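Long-range contacts in periplasmic beta-glucosidase (Pseudomonas aeruginosa, PDB 6R5T), which probably hydrolyses terminal, non-reducing beta-D-glucosyl residues, releasing beta-D-glucose, as a periplasmic member of glycoside hydrolase family 3: residues D492-A497 against P522-W527; K648-T653 against L681-S686; H84-P89 against R349-A354; L277-G282 against G303-A308. The protein carries 1 engineered substitution. All blocks are in the same frame, centred on the assembly; numbering follows the deposited sequence.

Contact 1: D492-A497 against P522-W527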
loop_
_atom_site.group_PDB
_atom_site.type_symbol
_atom_site.label_atom_id
_atom_site.label_comp_id
_atom_site.label_asym_id
_atom_site.label_seq_id
_atom_site.Cartn_x
_atom_site.Cartn_y
_atom_site.Cartn_z
ATOM N N ASP A 492 -5.053 -13.167 -0.096
ATOM C CA ASP A 492 -4.130 -14.312 -0.244
ATOM C C ASP A 492 -3.875 -14.389 -1.750
ATOM O O ASP A 492 -4.859 -14.376 -2.473
ATOM C CB ASP A 492 -4.810 -15.553 0.321
ATOM C CG ASP A 492 -4.043 -16.850 0.289
ATOM O OD1 ASP A 492 -2.973 -16.881 -0.269
ATOM O OD2 ASP A 492 -4.593 -17.879 0.796
ATOM N N LEU A 493 -2.643 -14.465 -2.197
ATOM C CA LEU A 493 -2.356 -14.562 -3.646
ATOM C C LEU A 493 -1.987 -15.998 -4.034
ATOM O O LEU A 493 -1.654 -16.209 -5.204
ATOM C CB LEU A 493 -1.224 -13.616 -4.052
ATOM C CG LEU A 493 -1.503 -12.135 -3.755
ATOM C CD1 LEU A 493 -0.243 -11.380 -4.073
ATOM C CD2 LEU A 493 -2.689 -11.610 -4.567
ATOM N N ARG A 494 -2.100 -16.943 -3.128
ATOM C CA ARG A 494 -1.776 -18.347 -3.475
ATOM C C ARG A 494 -2.897 -18.990 -4.294
ATOM O O ARG A 494 -4.046 -18.533 -4.332
ATOM C CB ARG A 494 -1.532 -19.160 -2.208
ATOM C CG ARG A 494 -0.270 -18.758 -1.472
ATOM C CD ARG A 494 -0.124 -19.418 -0.127
ATOM N NE ARG A 494 -1.247 -19.072 0.721
ATOM C CZ ARG A 494 -1.472 -19.564 1.939
ATOM N NH1 ARG A 494 -0.603 -20.385 2.496
ATOM N NH2 ARG A 494 -2.572 -19.233 2.593
ATOM N N ILE A 495 -2.547 -20.109 -4.902
ATOM C CA ILE A 495 -3.600 -21.021 -5.380
ATOM C C ILE A 495 -4.467 -21.331 -4.174
ATOM O O ILE A 495 -3.997 -21.510 -3.056
ATOM C CB ILE A 495 -2.924 -22.257 -5.991
ATOM C CG1 ILE A 495 -2.160 -21.936 -7.272
ATOM C CG2 ILE A 495 -3.902 -23.385 -6.196
ATOM C CD1 ILE A 495 -1.324 -23.071 -7.846
ATOM N N PRO A 496 -5.797 -21.467 -4.355
ATOM C CA PRO A 496 -6.644 -21.829 -3.222
ATOM C C PRO A 496 -6.168 -23.090 -2.482
ATOM O O PRO A 496 -5.697 -24.036 -3.105
ATOM C CB PRO A 496 -8.018 -22.047 -3.846
ATOM C CG PRO A 496 -7.977 -21.114 -5.065
ATOM C CD PRO A 496 -6.560 -21.201 -5.583
ATOM N N ALA A 497 -6.367 -23.097 -1.168
ATOM C CA ALA A 497 -5.845 -24.150 -0.279
ATOM C C ALA A 497 -6.339 -25.538 -0.698
ATOM O O ALA A 497 -5.552 -26.495 -0.613
ATOM C CB ALA A 497 -6.223 -23.866 1.150
ATOM N N PRO A 522 -1.472 -11.845 -10.765
ATOM C CA PRO A 522 -0.305 -12.544 -10.242
ATOM C C PRO A 522 -0.656 -13.448 -9.045
ATOM O O PRO A 522 -1.421 -13.033 -8.193
ATOM C CB PRO A 522 0.632 -11.416 -9.807
ATOM C CG PRO A 522 0.220 -10.273 -10.719
ATOM C CD PRO A 522 -1.277 -10.384 -10.803
ATOM N N LEU A 523 -0.041 -14.623 -8.990
ATOM C CA LEU A 523 -0.197 -15.560 -7.863
ATOM C C LEU A 523 1.142 -15.769 -7.200
ATOM O O LEU A 523 2.192 -15.593 -7.854
ATOM C CB LEU A 523 -0.693 -16.939 -8.318
ATOM C CG LEU A 523 -2.039 -16.971 -9.041
ATOM C CD1 LEU A 523 -2.364 -18.389 -9.514
ATOM C CD2 LEU A 523 -3.111 -16.425 -8.148
ATOM N N SER A 524 1.080 -16.070 -5.908
ATOM C CA SER A 524 2.255 -16.471 -5.106
ATOM C C SER A 524 2.491 -17.979 -5.320
ATOM O O SER A 524 1.591 -18.780 -4.943
ATOM C CB SER A 524 2.051 -16.118 -3.668
ATOM O OG SER A 524 0.953 -16.771 -3.127
ATOM N N LEU A 525 3.639 -18.324 -5.914
ATOM C CA LEU A 525 3.851 -19.696 -6.445
ATOM C C LEU A 525 5.152 -20.306 -5.926
ATOM O O LEU A 525 5.736 -21.135 -6.630
ATOM C CB LEU A 525 3.846 -19.600 -7.960
ATOM C CG LEU A 525 2.488 -19.249 -8.569
ATOM C CD1 LEU A 525 2.603 -18.871 -10.025
ATOM C CD2 LEU A 525 1.499 -20.421 -8.417
ATOM N N GLY A 526 5.565 -19.949 -4.715
ATOM C CA GLY A 526 6.879 -20.435 -4.241
ATOM C C GLY A 526 6.902 -21.957 -4.148
ATOM O O GLY A 526 7.907 -22.532 -4.574
ATOM N N TRP A 527 5.868 -22.593 -3.590
ATOM C CA TRP A 527 5.877 -24.081 -3.450
ATOM C C TRP A 527 5.890 -24.683 -4.845
ATOM O O TRP A 527 6.614 -25.661 -5.119
ATOM C CB TRP A 527 4.681 -24.592 -2.648
ATOM C CG TRP A 527 4.659 -26.082 -2.513
ATOM C CD1 TRP A 527 5.138 -26.810 -1.453
ATOM C CD2 TRP A 527 4.128 -27.035 -3.437
ATOM N NE1 TRP A 527 4.949 -28.149 -1.675
ATOM C CE2 TRP A 527 4.387 -28.320 -2.902
ATOM C CE3 TRP A 527 3.526 -26.931 -4.680
ATOM C CZ2 TRP A 527 3.990 -29.474 -3.569
ATOM C CZ3 TRP A 527 3.165 -28.071 -5.352
ATOM C CH2 TRP A 527 3.391 -29.326 -4.785
HETATM O O HOH W 1 0.148 -21.084 -4.620
#

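Contact 2: K648-T653 against L681-S686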
loop_
_atom_site.group_PDB
_atom_site.type_symbol
_atom_site.label_atom_id
_atom_site.label_comp_id
_atom_site.label_asym_id
_atom_site.label_seq_id
_atom_site.Cartn_x
_atom_site.Cartn_y
_atom_site.Cartn_z
ATOM N N LYS A 648 17.219 -25.745 -30.370
ATOM C CA LYS A 648 16.846 -26.705 -31.421
ATOM C C LYS A 648 15.413 -26.544 -31.926
ATOM O O LYS A 648 15.021 -27.272 -32.850
ATOM C CB LYS A 648 17.042 -28.120 -30.865
ATOM C CG LYS A 648 18.440 -28.414 -30.326
ATOM C CD LYS A 648 18.435 -29.467 -29.228
ATOM C CE LYS A 648 19.832 -29.954 -28.905
ATOM N NZ LYS A 648 19.802 -30.905 -27.777
ATOM N N ARG A 649 14.621 -25.610 -31.385
ATOM C CA ARG A 649 13.237 -25.423 -31.845
ATOM C C ARG A 649 13.070 -23.966 -32.222
ATOM O O ARG A 649 13.648 -23.109 -31.581
ATOM C CB ARG A 649 12.214 -25.789 -30.766
ATOM C CG ARG A 649 12.288 -27.253 -30.357
ATOM C CD ARG A 649 11.410 -27.485 -29.165
ATOM N NE ARG A 649 11.389 -28.871 -28.817
ATOM C CZ ARG A 649 10.533 -29.763 -29.321
ATOM N NH1 ARG A 649 9.563 -29.388 -30.156
ATOM N NH2 ARG A 649 10.647 -31.027 -28.938
ATOM N N ALA A 650 12.269 -23.734 -33.255
ATOM C CA ALA A 650 11.851 -22.382 -33.605
ATOM C C ALA A 650 11.093 -21.792 -32.419
ATOM O O ALA A 650 10.393 -22.501 -31.724
ATOM C CB ALA A 650 10.991 -22.408 -34.837
ATOM N N GLY A 651 11.210 -20.494 -32.229
ATOM C CA GLY A 651 10.383 -19.831 -31.210
ATOM C C GLY A 651 10.631 -18.350 -31.196
ATOM O O GLY A 651 11.654 -17.862 -31.725
ATOM N N ALA A 652 9.747 -17.660 -30.490
ATOM C CA ALA A 652 9.880 -16.217 -30.300
ATOM C C ALA A 652 10.308 -15.920 -28.857
ATOM O O ALA A 652 10.052 -16.718 -27.928
ATOM C CB ALA A 652 8.582 -15.539 -30.654
ATOM N N THR A 653 10.937 -14.763 -28.738
ATOM C CA THR A 653 11.200 -14.122 -27.437
ATOM C C THR A 653 11.034 -12.622 -27.622
ATOM O O THR A 653 10.675 -12.141 -28.723
ATOM C CB THR A 653 12.570 -14.505 -26.880
ATOM O OG1 THR A 653 12.670 -13.984 -25.545
ATOM C CG2 THR A 653 13.712 -13.932 -27.678
ATOM N N LEU A 681 12.307 -16.706 -34.312
ATOM C CA LEU A 681 13.561 -17.166 -34.964
ATOM C C LEU A 681 13.557 -18.668 -35.125
ATOM O O LEU A 681 13.187 -19.426 -34.206
ATOM C CB LEU A 681 14.768 -16.759 -34.133
ATOM C CG LEU A 681 15.028 -15.265 -34.024
ATOM C CD1 LEU A 681 16.153 -15.082 -33.045
ATOM C CD2 LEU A 681 15.366 -14.615 -35.338
ATOM N N GLU A 682 13.983 -19.132 -36.290
ATOM C CA GLU A 682 14.280 -20.549 -36.426
ATOM C C GLU A 682 15.579 -20.845 -35.675
ATOM O O GLU A 682 16.399 -19.957 -35.444
ATOM C CB GLU A 682 14.429 -20.891 -37.928
ATOM C CG GLU A 682 13.189 -20.601 -38.766
ATOM C CD GLU A 682 12.060 -21.600 -38.595
ATOM O OE1 GLU A 682 11.014 -21.366 -39.184
ATOM O OE2 GLU A 682 12.290 -22.681 -38.020
ATOM N N PRO A 683 15.883 -22.113 -35.365
ATOM C CA PRO A 683 17.172 -22.485 -34.812
ATOM C C PRO A 683 18.358 -21.990 -35.652
ATOM O O PRO A 683 18.331 -22.120 -36.869
ATOM C CB PRO A 683 17.098 -24.001 -34.721
ATOM C CG PRO A 683 15.630 -24.302 -34.729
ATOM C CD PRO A 683 14.989 -23.254 -35.584
ATOM N N GLY A 684 19.327 -21.352 -34.994
ATOM C CA GLY A 684 20.504 -20.745 -35.631
ATOM C C GLY A 684 20.232 -19.463 -36.393
ATOM O O GLY A 684 21.191 -18.925 -36.940
ATOM N N GLU A 685 19.007 -18.946 -36.417
ATOM C CA GLU A 685 18.703 -17.637 -37.021
ATOM C C GLU A 685 19.133 -16.524 -36.068
ATOM O O GLU A 685 19.014 -16.688 -34.847
ATOM C CB GLU A 685 17.235 -17.560 -37.395
ATOM C CG GLU A 685 16.867 -16.406 -38.291
ATOM C CD GLU A 685 15.394 -16.305 -38.641
ATOM O OE1 GLU A 685 15.060 -15.241 -39.206
ATOM O OE2 GLU A 685 14.565 -17.229 -38.304
ATOM N N SER A 686 19.550 -15.413 -36.662
ATOM C CA SER A 686 19.903 -14.161 -35.949
ATOM C C SER A 686 19.113 -13.004 -36.520
ATOM O O SER A 686 18.682 -13.059 -37.684
ATOM C CB SER A 686 21.366 -13.907 -36.034
ATOM O OG SER A 686 22.093 -14.893 -35.330
#

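Contact 3: H84-P89 against R349-A354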
loop_
_atom_site.group_PDB
_atom_site.type_symbol
_atom_site.label_atom_id
_atom_site.label_comp_id
_atom_site.label_asym_id
_atom_site.label_seq_id
_atom_site.Cartn_x
_atom_site.Cartn_y
_atom_site.Cartn_z
ATOM N N HIS A 84 -16.275 -10.147 -27.997
ATOM C CA HIS A 84 -17.733 -10.010 -27.952
ATOM C C HIS A 84 -18.416 -11.359 -27.826
ATOM O O HIS A 84 -18.911 -11.672 -26.778
ATOM C CB HIS A 84 -18.196 -9.163 -29.149
ATOM C CG HIS A 84 -19.663 -9.008 -29.137
ATOM N ND1 HIS A 84 -20.299 -8.475 -28.065
ATOM C CD2 HIS A 84 -20.618 -9.368 -30.029
ATOM C CE1 HIS A 84 -21.606 -8.468 -28.282
ATOM N NE2 HIS A 84 -21.839 -9.015 -29.477
ATOM N N ARG A 85 -18.362 -12.173 -28.876
ATOM C CA ARG A 85 -18.864 -13.570 -28.842
ATOM C C ARG A 85 -17.693 -14.542 -28.893
ATOM O O ARG A 85 -17.735 -15.501 -28.117
ATOM C CB ARG A 85 -19.851 -13.824 -29.996
ATOM C CG ARG A 85 -21.229 -13.246 -29.760
ATOM C CD ARG A 85 -22.214 -13.403 -30.939
ATOM N NE ARG A 85 -21.939 -12.412 -31.963
ATOM C CZ ARG A 85 -21.192 -12.568 -33.036
ATOM N NH1 ARG A 85 -20.648 -13.743 -33.324
ATOM N NH2 ARG A 85 -20.924 -11.539 -33.824
ATOM N N THR A 86 -16.695 -14.275 -29.724
ATOM C CA THR A 86 -15.436 -15.038 -29.694
ATOM C C THR A 86 -14.568 -14.367 -28.620
ATOM O O THR A 86 -14.155 -13.222 -28.809
ATOM C CB THR A 86 -14.705 -15.075 -31.021
ATOM O OG1 THR A 86 -15.585 -15.524 -32.046
ATOM C CG2 THR A 86 -13.512 -15.965 -30.933
ATOM N N ILE A 87 -14.367 -15.064 -27.515
ATOM C CA ILE A 87 -13.626 -14.457 -26.380
ATOM C C ILE A 87 -12.142 -14.773 -26.513
ATOM O O ILE A 87 -11.727 -15.921 -26.604
ATOM C CB ILE A 87 -14.243 -14.908 -25.060
ATOM C CG1 ILE A 87 -15.759 -14.657 -25.031
ATOM C CG2 ILE A 87 -13.516 -14.222 -23.920
ATOM C CD1 ILE A 87 -16.185 -13.257 -25.497
ATOM N N PHE A 88 -11.343 -13.723 -26.494
ATOM C CA PHE A 88 -9.894 -13.782 -26.470
ATOM C C PHE A 88 -9.456 -13.924 -25.024
ATOM O O PHE A 88 -10.226 -13.812 -24.087
ATOM C CB PHE A 88 -9.329 -12.534 -27.148
ATOM C CG PHE A 88 -9.660 -12.467 -28.619
ATOM C CD1 PHE A 88 -8.864 -13.092 -29.563
ATOM C CD2 PHE A 88 -10.796 -11.813 -29.051
ATOM C CE1 PHE A 88 -9.216 -13.096 -30.908
ATOM C CE2 PHE A 88 -11.155 -11.807 -30.394
ATOM C CZ PHE A 88 -10.358 -12.449 -31.321
ATOM N N PRO A 89 -8.154 -14.140 -24.802
ATOM C CA PRO A 89 -7.661 -14.061 -23.422
ATOM C C PRO A 89 -8.037 -12.734 -22.779
ATOM O O PRO A 89 -8.179 -11.728 -23.457
ATOM C CB PRO A 89 -6.133 -14.130 -23.566
ATOM C CG PRO A 89 -5.949 -14.911 -24.864
ATOM C CD PRO A 89 -7.100 -14.464 -25.739
ATOM N N ARG A 349 -20.487 -17.415 -37.251
ATOM C CA ARG A 349 -20.275 -15.978 -36.937
ATOM C C ARG A 349 -19.102 -15.835 -35.944
ATOM O O ARG A 349 -18.733 -14.685 -35.599
ATOM C CB ARG A 349 -21.557 -15.393 -36.324
ATOM C CG ARG A 349 -22.748 -15.464 -37.274
ATOM C CD ARG A 349 -23.933 -14.726 -36.735
ATOM N NE ARG A 349 -23.785 -13.293 -36.913
ATOM C CZ ARG A 349 -23.900 -12.346 -35.964
ATOM N NH1 ARG A 349 -24.090 -12.643 -34.699
ATOM N NH2 ARG A 349 -23.811 -11.071 -36.299
ATOM N N LEU A 350 -18.544 -16.952 -35.470
ATOM C CA LEU A 350 -17.340 -16.890 -34.589
ATOM C C LEU A 350 -16.063 -16.742 -35.401
ATOM O O LEU A 350 -16.047 -16.828 -36.681
ATOM C CB LEU A 350 -17.279 -18.121 -33.713
ATOM C CG LEU A 350 -18.412 -18.318 -32.719
ATOM C CD1 LEU A 350 -18.234 -19.631 -32.010
ATOM C CD2 LEU A 350 -18.493 -17.197 -31.684
ATOM N N HIS A 351 -14.984 -16.450 -34.689
ATOM C CA HIS A 351 -13.643 -16.251 -35.253
ATOM C C HIS A 351 -12.680 -17.131 -34.467
ATOM O O HIS A 351 -11.744 -16.579 -33.823
ATOM C CB HIS A 351 -13.249 -14.779 -35.288
ATOM C CG HIS A 351 -14.101 -13.968 -36.198
ATOM N ND1 HIS A 351 -15.336 -13.482 -35.817
ATOM C CD2 HIS A 351 -13.929 -13.646 -37.502
ATOM C CE1 HIS A 351 -15.905 -12.888 -36.865
ATOM N NE2 HIS A 351 -15.064 -12.987 -37.919
ATOM N N ARG A 352 -12.882 -18.450 -34.542
ATOM C CA ARG A 352 -12.085 -19.370 -33.691
ATOM C C ARG A 352 -10.625 -19.363 -34.110
ATOM O O ARG A 352 -9.790 -19.504 -33.222
ATOM C CB ARG A 352 -12.641 -20.785 -33.679
ATOM C CG ARG A 352 -14.000 -20.911 -33.017
ATOM C CD ARG A 352 -14.437 -22.334 -33.012
ATOM N NE ARG A 352 -15.726 -22.551 -32.398
ATOM C CZ ARG A 352 -15.950 -22.665 -31.102
ATOM N NH1 ARG A 352 -14.940 -22.567 -30.261
ATOM N NH2 ARG A 352 -17.158 -22.856 -30.616
ATOM N N GLN A 353 -10.295 -19.271 -35.401
ATOM C CA GLN A 353 -8.876 -19.295 -35.777
ATOM C C GLN A 353 -8.177 -18.090 -35.126
ATOM O O GLN A 353 -7.081 -18.274 -34.593
ATOM C CB GLN A 353 -8.662 -19.243 -37.288
ATOM C CG GLN A 353 -7.176 -19.263 -37.617
ATOM C CD GLN A 353 -6.808 -19.122 -39.077
ATOM O OE1 GLN A 353 -5.636 -19.261 -39.452
ATOM N NE2 GLN A 353 -7.793 -18.807 -39.902
ATOM N N ALA A 354 -8.769 -16.905 -35.143
ATOM C CA ALA A 354 -8.121 -15.716 -34.538
ATOM C C ALA A 354 -7.990 -15.953 -33.028
ATOM O O ALA A 354 -6.905 -15.652 -32.471
ATOM C CB ALA A 354 -8.879 -14.438 -34.805
HETATM O O HOH W 2 -19.527 -12.103 -36.353
#

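Contact 4: L277-G282 against G303-A308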
loop_
_atom_site.group_PDB
_atom_site.type_symbol
_atom_site.label_atom_id
_atom_site.label_comp_id
_atom_site.label_asym_id
_atom_site.label_seq_id
_atom_site.Cartn_x
_atom_site.Cartn_y
_atom_site.Cartn_z
ATOM N N LEU A 277 -22.602 18.899 -8.978
ATOM C CA LEU A 277 -21.135 18.646 -8.928
ATOM C C LEU A 277 -20.702 17.896 -10.186
ATOM O O LEU A 277 -19.696 18.268 -10.772
ATOM C CB LEU A 277 -20.782 17.860 -7.676
ATOM C CG LEU A 277 -20.923 18.611 -6.369
ATOM C CD1 LEU A 277 -20.700 17.690 -5.184
ATOM C CD2 LEU A 277 -19.973 19.791 -6.322
ATOM N N ALA A 278 -21.424 16.859 -10.586
ATOM C CA ALA A 278 -21.008 16.019 -11.733
ATOM C C ALA A 278 -21.049 16.820 -13.039
ATOM O O ALA A 278 -20.097 16.808 -13.795
ATOM C CB ALA A 278 -21.880 14.809 -11.804
ATOM N N ILE A 279 -22.134 17.536 -13.319
ATOM C CA ILE A 279 -22.230 18.202 -14.642
ATOM C C ILE A 279 -21.215 19.345 -14.700
ATOM O O ILE A 279 -20.577 19.517 -15.746
ATOM C CB ILE A 279 -23.675 18.633 -14.997
ATOM C CG1 ILE A 279 -23.705 18.849 -16.525
ATOM C CG2 ILE A 279 -24.121 19.810 -14.152
ATOM C CD1 ILE A 279 -25.038 18.893 -17.186
ATOM N N GLN A 280 -21.005 20.067 -13.603
ATOM C CA GLN A 280 -20.060 21.211 -13.624
ATOM C C GLN A 280 -18.613 20.706 -13.640
ATOM O O GLN A 280 -17.733 21.406 -14.213
ATOM C CB GLN A 280 -20.376 22.178 -12.494
ATOM C CG GLN A 280 -21.748 22.819 -12.702
ATOM C CD GLN A 280 -21.840 24.196 -12.091
ATOM O OE1 GLN A 280 -22.174 25.173 -12.803
ATOM N NE2 GLN A 280 -21.577 24.264 -10.792
ATOM N N ALA A 281 -18.352 19.517 -13.119
ATOM C CA ALA A 281 -17.006 18.942 -13.184
ATOM C C ALA A 281 -16.619 18.553 -14.597
ATOM O O ALA A 281 -15.438 18.667 -14.948
ATOM C CB ALA A 281 -16.890 17.783 -12.230
ATOM N N GLY A 282 -17.601 18.177 -15.394
ATOM C CA GLY A 282 -17.380 17.803 -16.793
ATOM C C GLY A 282 -17.893 16.426 -17.150
ATOM O O GLY A 282 -17.461 15.921 -18.203
ATOM N N GLY A 303 -30.585 28.786 -10.947
ATOM C CA GLY A 303 -29.296 29.436 -11.241
ATOM C C GLY A 303 -28.133 28.678 -10.613
ATOM O O GLY A 303 -27.060 29.287 -10.473
ATOM N N GLU A 304 -28.297 27.400 -10.280
ATOM C CA GLU A 304 -27.206 26.608 -9.609
ATOM C C GLU A 304 -26.265 26.004 -10.671
ATOM O O GLU A 304 -25.116 25.642 -10.337
ATOM C CB GLU A 304 -27.775 25.515 -8.720
ATOM C CG GLU A 304 -28.606 26.050 -7.576
ATOM C CD GLU A 304 -29.214 24.934 -6.748
ATOM O OE1 GLU A 304 -30.312 24.443 -7.084
ATOM O OE2 GLU A 304 -28.541 24.505 -5.802
ATOM N N ILE A 305 -26.715 25.881 -11.907
ATOM C CA ILE A 305 -25.872 25.528 -13.088
ATOM C C ILE A 305 -26.191 26.532 -14.185
ATOM O O ILE A 305 -27.192 27.293 -14.035
ATOM C CB ILE A 305 -26.086 24.069 -13.560
ATOM C CG1 ILE A 305 -27.513 23.849 -14.042
ATOM C CG2 ILE A 305 -25.746 23.050 -12.469
ATOM C CD1 ILE A 305 -27.808 22.531 -14.695
ATOM N N ASP A 306 -25.374 26.537 -15.229
ATOM C CA ASP A 306 -25.490 27.419 -16.410
ATOM C C ASP A 306 -26.084 26.629 -17.577
ATOM O O ASP A 306 -25.843 25.380 -17.713
ATOM C CB ASP A 306 -24.129 27.990 -16.806
ATOM C CG ASP A 306 -23.489 28.754 -15.662
ATOM O OD1 ASP A 306 -24.204 29.527 -15.026
ATOM O OD2 ASP A 306 -22.312 28.508 -15.367
ATOM N N GLN A 307 -26.785 27.324 -18.467
ATOM C CA GLN A 307 -27.246 26.706 -19.729
ATOM C C GLN A 307 -26.053 26.081 -20.475
ATOM O O GLN A 307 -26.210 24.983 -21.067
ATOM C CB GLN A 307 -27.976 27.738 -20.588
ATOM C CG GLN A 307 -28.459 27.207 -21.923
ATOM C CD GLN A 307 -29.586 26.218 -21.734
ATOM O OE1 GLN A 307 -30.539 26.507 -21.000
ATOM N NE2 GLN A 307 -29.487 25.043 -22.353
ATOM N N ALA A 308 -24.898 26.738 -20.484
ATOM C CA ALA A 308 -23.665 26.242 -21.139
ATOM C C ALA A 308 -23.271 24.839 -20.604
ATOM O O ALA A 308 -22.710 24.057 -21.395
ATOM C CB ALA A 308 -22.546 27.221 -20.941
#

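Contact 1: D492-A497 against P522-W527
Leu493 and Ser524 form the polar centre of this contact, in which two loops of the C-terminal domain run side by side. Asp492, at the start of the first loop, acts one step removed. Its OD1 takes the backbone N of Arg494 at 3.0 Å, an Asx turn, and from the other face of the carboxylate the NE of Arg494, while OD2 holds NH2; the side-on salt bridge and the turn together probably help to hold the bend at Leu493. The carbonyl that emerges there, Leu493 O, accepts Ser524 N at 2.8 Å, with the donor well above the carbonyl plane. The same oxygen lies 3.1 Å from Leu523 CA in a CA-H...O contact, and the CD2 branch of Leu523 comes against it too. Pro522 O, close by, is buried without a partner. Arg494 turns its guanidinium back to Asp492 by a bend at chi3 (-60°), and its aliphatic part runs past Ser524, whose side chain has two deposited positions. With Ile495 the backbones have drawn apart and a water fills the step, accepting from Ile495 N at 2.9 Å and donating to Ser524 O at 2.7 Å. Beyond it the contact becomes apolar: the Ile495 side chain crosses that of Leu525 at about a right angle, CD1 to CD2 3.9 Å, and its CG1 approaches Leu523 CD1. Ile495 and Leu525 both rest on Leu517 of strand 513-518, and Ile495 also meets Leu503. The contact thus joins the loop leading into helix 497-508 to the connection between strand 513-518 and helix 526-531.

Contact 2: K648-T653 against L681-S686
Gly651 and Leu681 pair through their backbones as an antiparallel hydrogen-bonded pair. Gly651 N gives to Leu681 O at 3.0 Å, and Leu681 N returns a bond to Gly651 O at 2.9 Å; the N-H...O angles of 162° and 170° make both nearly straight. Leu681 O also receives the side-chain amide ND2 of Asn645 and lies 3.3 Å from Ala650 CA, a CA-H...O contact. This pair stands at one end of the antiparallel pairing of strands 651-660 and 672-681 in the fibronectin type III-like domain, where the chain leaves the sheet for a type II beta turn from Glu682 to Glu685. Gly684 supplies the positive phi that such a turn needs, Glu685 N bonds back to Glu682 O, and Glu685 OE2 takes Glu682 N at 2.8 Å.

The remaining contacts are of van der Waals type and lie nearer the surface. The ring of Pro683 comes over the backbone of Lys648 to Ala650: CG meets Lys648 O at 3.6 Å, and CD sits 4.2 Å from Ala650 CB. Glu682 starts out away from the first segment, but a bend at chi2 (-75°) swings its carboxylate back, placing OE2 3.4 Å from the methyl of Ala650.

Contact 3: H84-P89 against R349-A354
Arg85 and Arg349 stack their guanidinium groups face to face, somewhat askew, with centres 4.0 Å apart and planes at 29°. Arg349 NH1 stands over the centre of the Arg85 group. Two cations this close are probably made tolerable by Asp117, which forms salt bridges with both: OD2 to Arg85 NE, OD1 to Arg349 NH1.

A hydrogen bond also ties the Arg85 guanidinium to the backbone of Arg349. Arg85 NH1 gives to Arg349 O at 3.1 Å; the oxygen lies in the guanidinium plane, though the donor sits high above the carbonyl's own plane. A water joins Arg85 NH2 to that same oxygen, so Arg349 O is gripped twice. Farther along, His351 N donates to Thr86 OG1 at 2.9 Å. With OG1 anti to the carbonyl carbon (chi1 -53°), Thr86 also reaches Glu113, whose OE2 is shared with His351 ND1.

The remaining contacts are looser. Leu350, crossing Thr86 at a slant, brings CD2 to 3.4 Å from Thr86 OG1 and also against Arg85 CB. The Phe88 ring brings CE1 to 4.1 Å from Ala354 CB, with Val358 and Ile109 also touching its side chain.

His351 is the N-cap residue of helix 352-362. The arrangement thus ties the start of that helix to the loop between strand 75-78 and helix 91-95, part of the TIM-barrel-type N-terminal domain characteristic of family 3 glycosidases.

Contact 4: L277-G282 against G303-A308
Ile305 holds CG1 between its backbone N and carbonyl carbon (chi1 63°), which leaves CG2 beside the N, facing helix 271-281. On that helix Ile279 has CG1 anti to N (chi1 -161°), and its own CG2 is turned to meet the other. The two methyls touch at 4.0 Å, the side chains crossing at about a right angle. One residue on, Gln280 runs out extended beyond CG and lies obliquely over Ile305: its CG is 4.0 Å from Ile305 CG2, and the amide end reaches the backbone of Glu304 and Ile305. No hydrogen bond crosses here; between the two segments the contact is one of van der Waals packing.

Polar links come from neighbours. Glu304 OE1 forms a salt bridge with Arg272 at the start of helix 271-281, and Arg312 NH1 of helix 307-323 bonds to Ile279 O. Ile310 touches both isoleucines, while Leu296 of helix 291-301 also touches Ile305.

Both segments contain a helix end. Gly282 and Gly303, each with positive phi, finish helices 271-281 and 291-301 in Schellman motifs; Asp306 occupies the N-cap position of helix 307-323, though its side chain makes no capping bond. The contact therefore packs the end of one helix against a helix-to-helix turn in the TIM-barrel-type N-terminal domain of this family.

How the contacts relate
Taken together, the four contacts illustrate how chemistry follows position. Contacts 1 and 3 are buried, and both include a bridging water; in contact 3 charged groups meet across the contact, whereas in contact 1 the salt bridge stays within one segment and a backbone bond and aliphatic side chains do the crossing. Contacts 2 and 4 are only partly buried: the first is sheet pairing finished by a turn, the second a helix junction without a hydrogen bond across it. None shares a residue with another. Contacts 2 and 4 lie on opposite sides of the chain's centre, their centres about 60 Å apart; helix 307-323 of contact 4 is followed in the chain by helix 352-362 of contact 3.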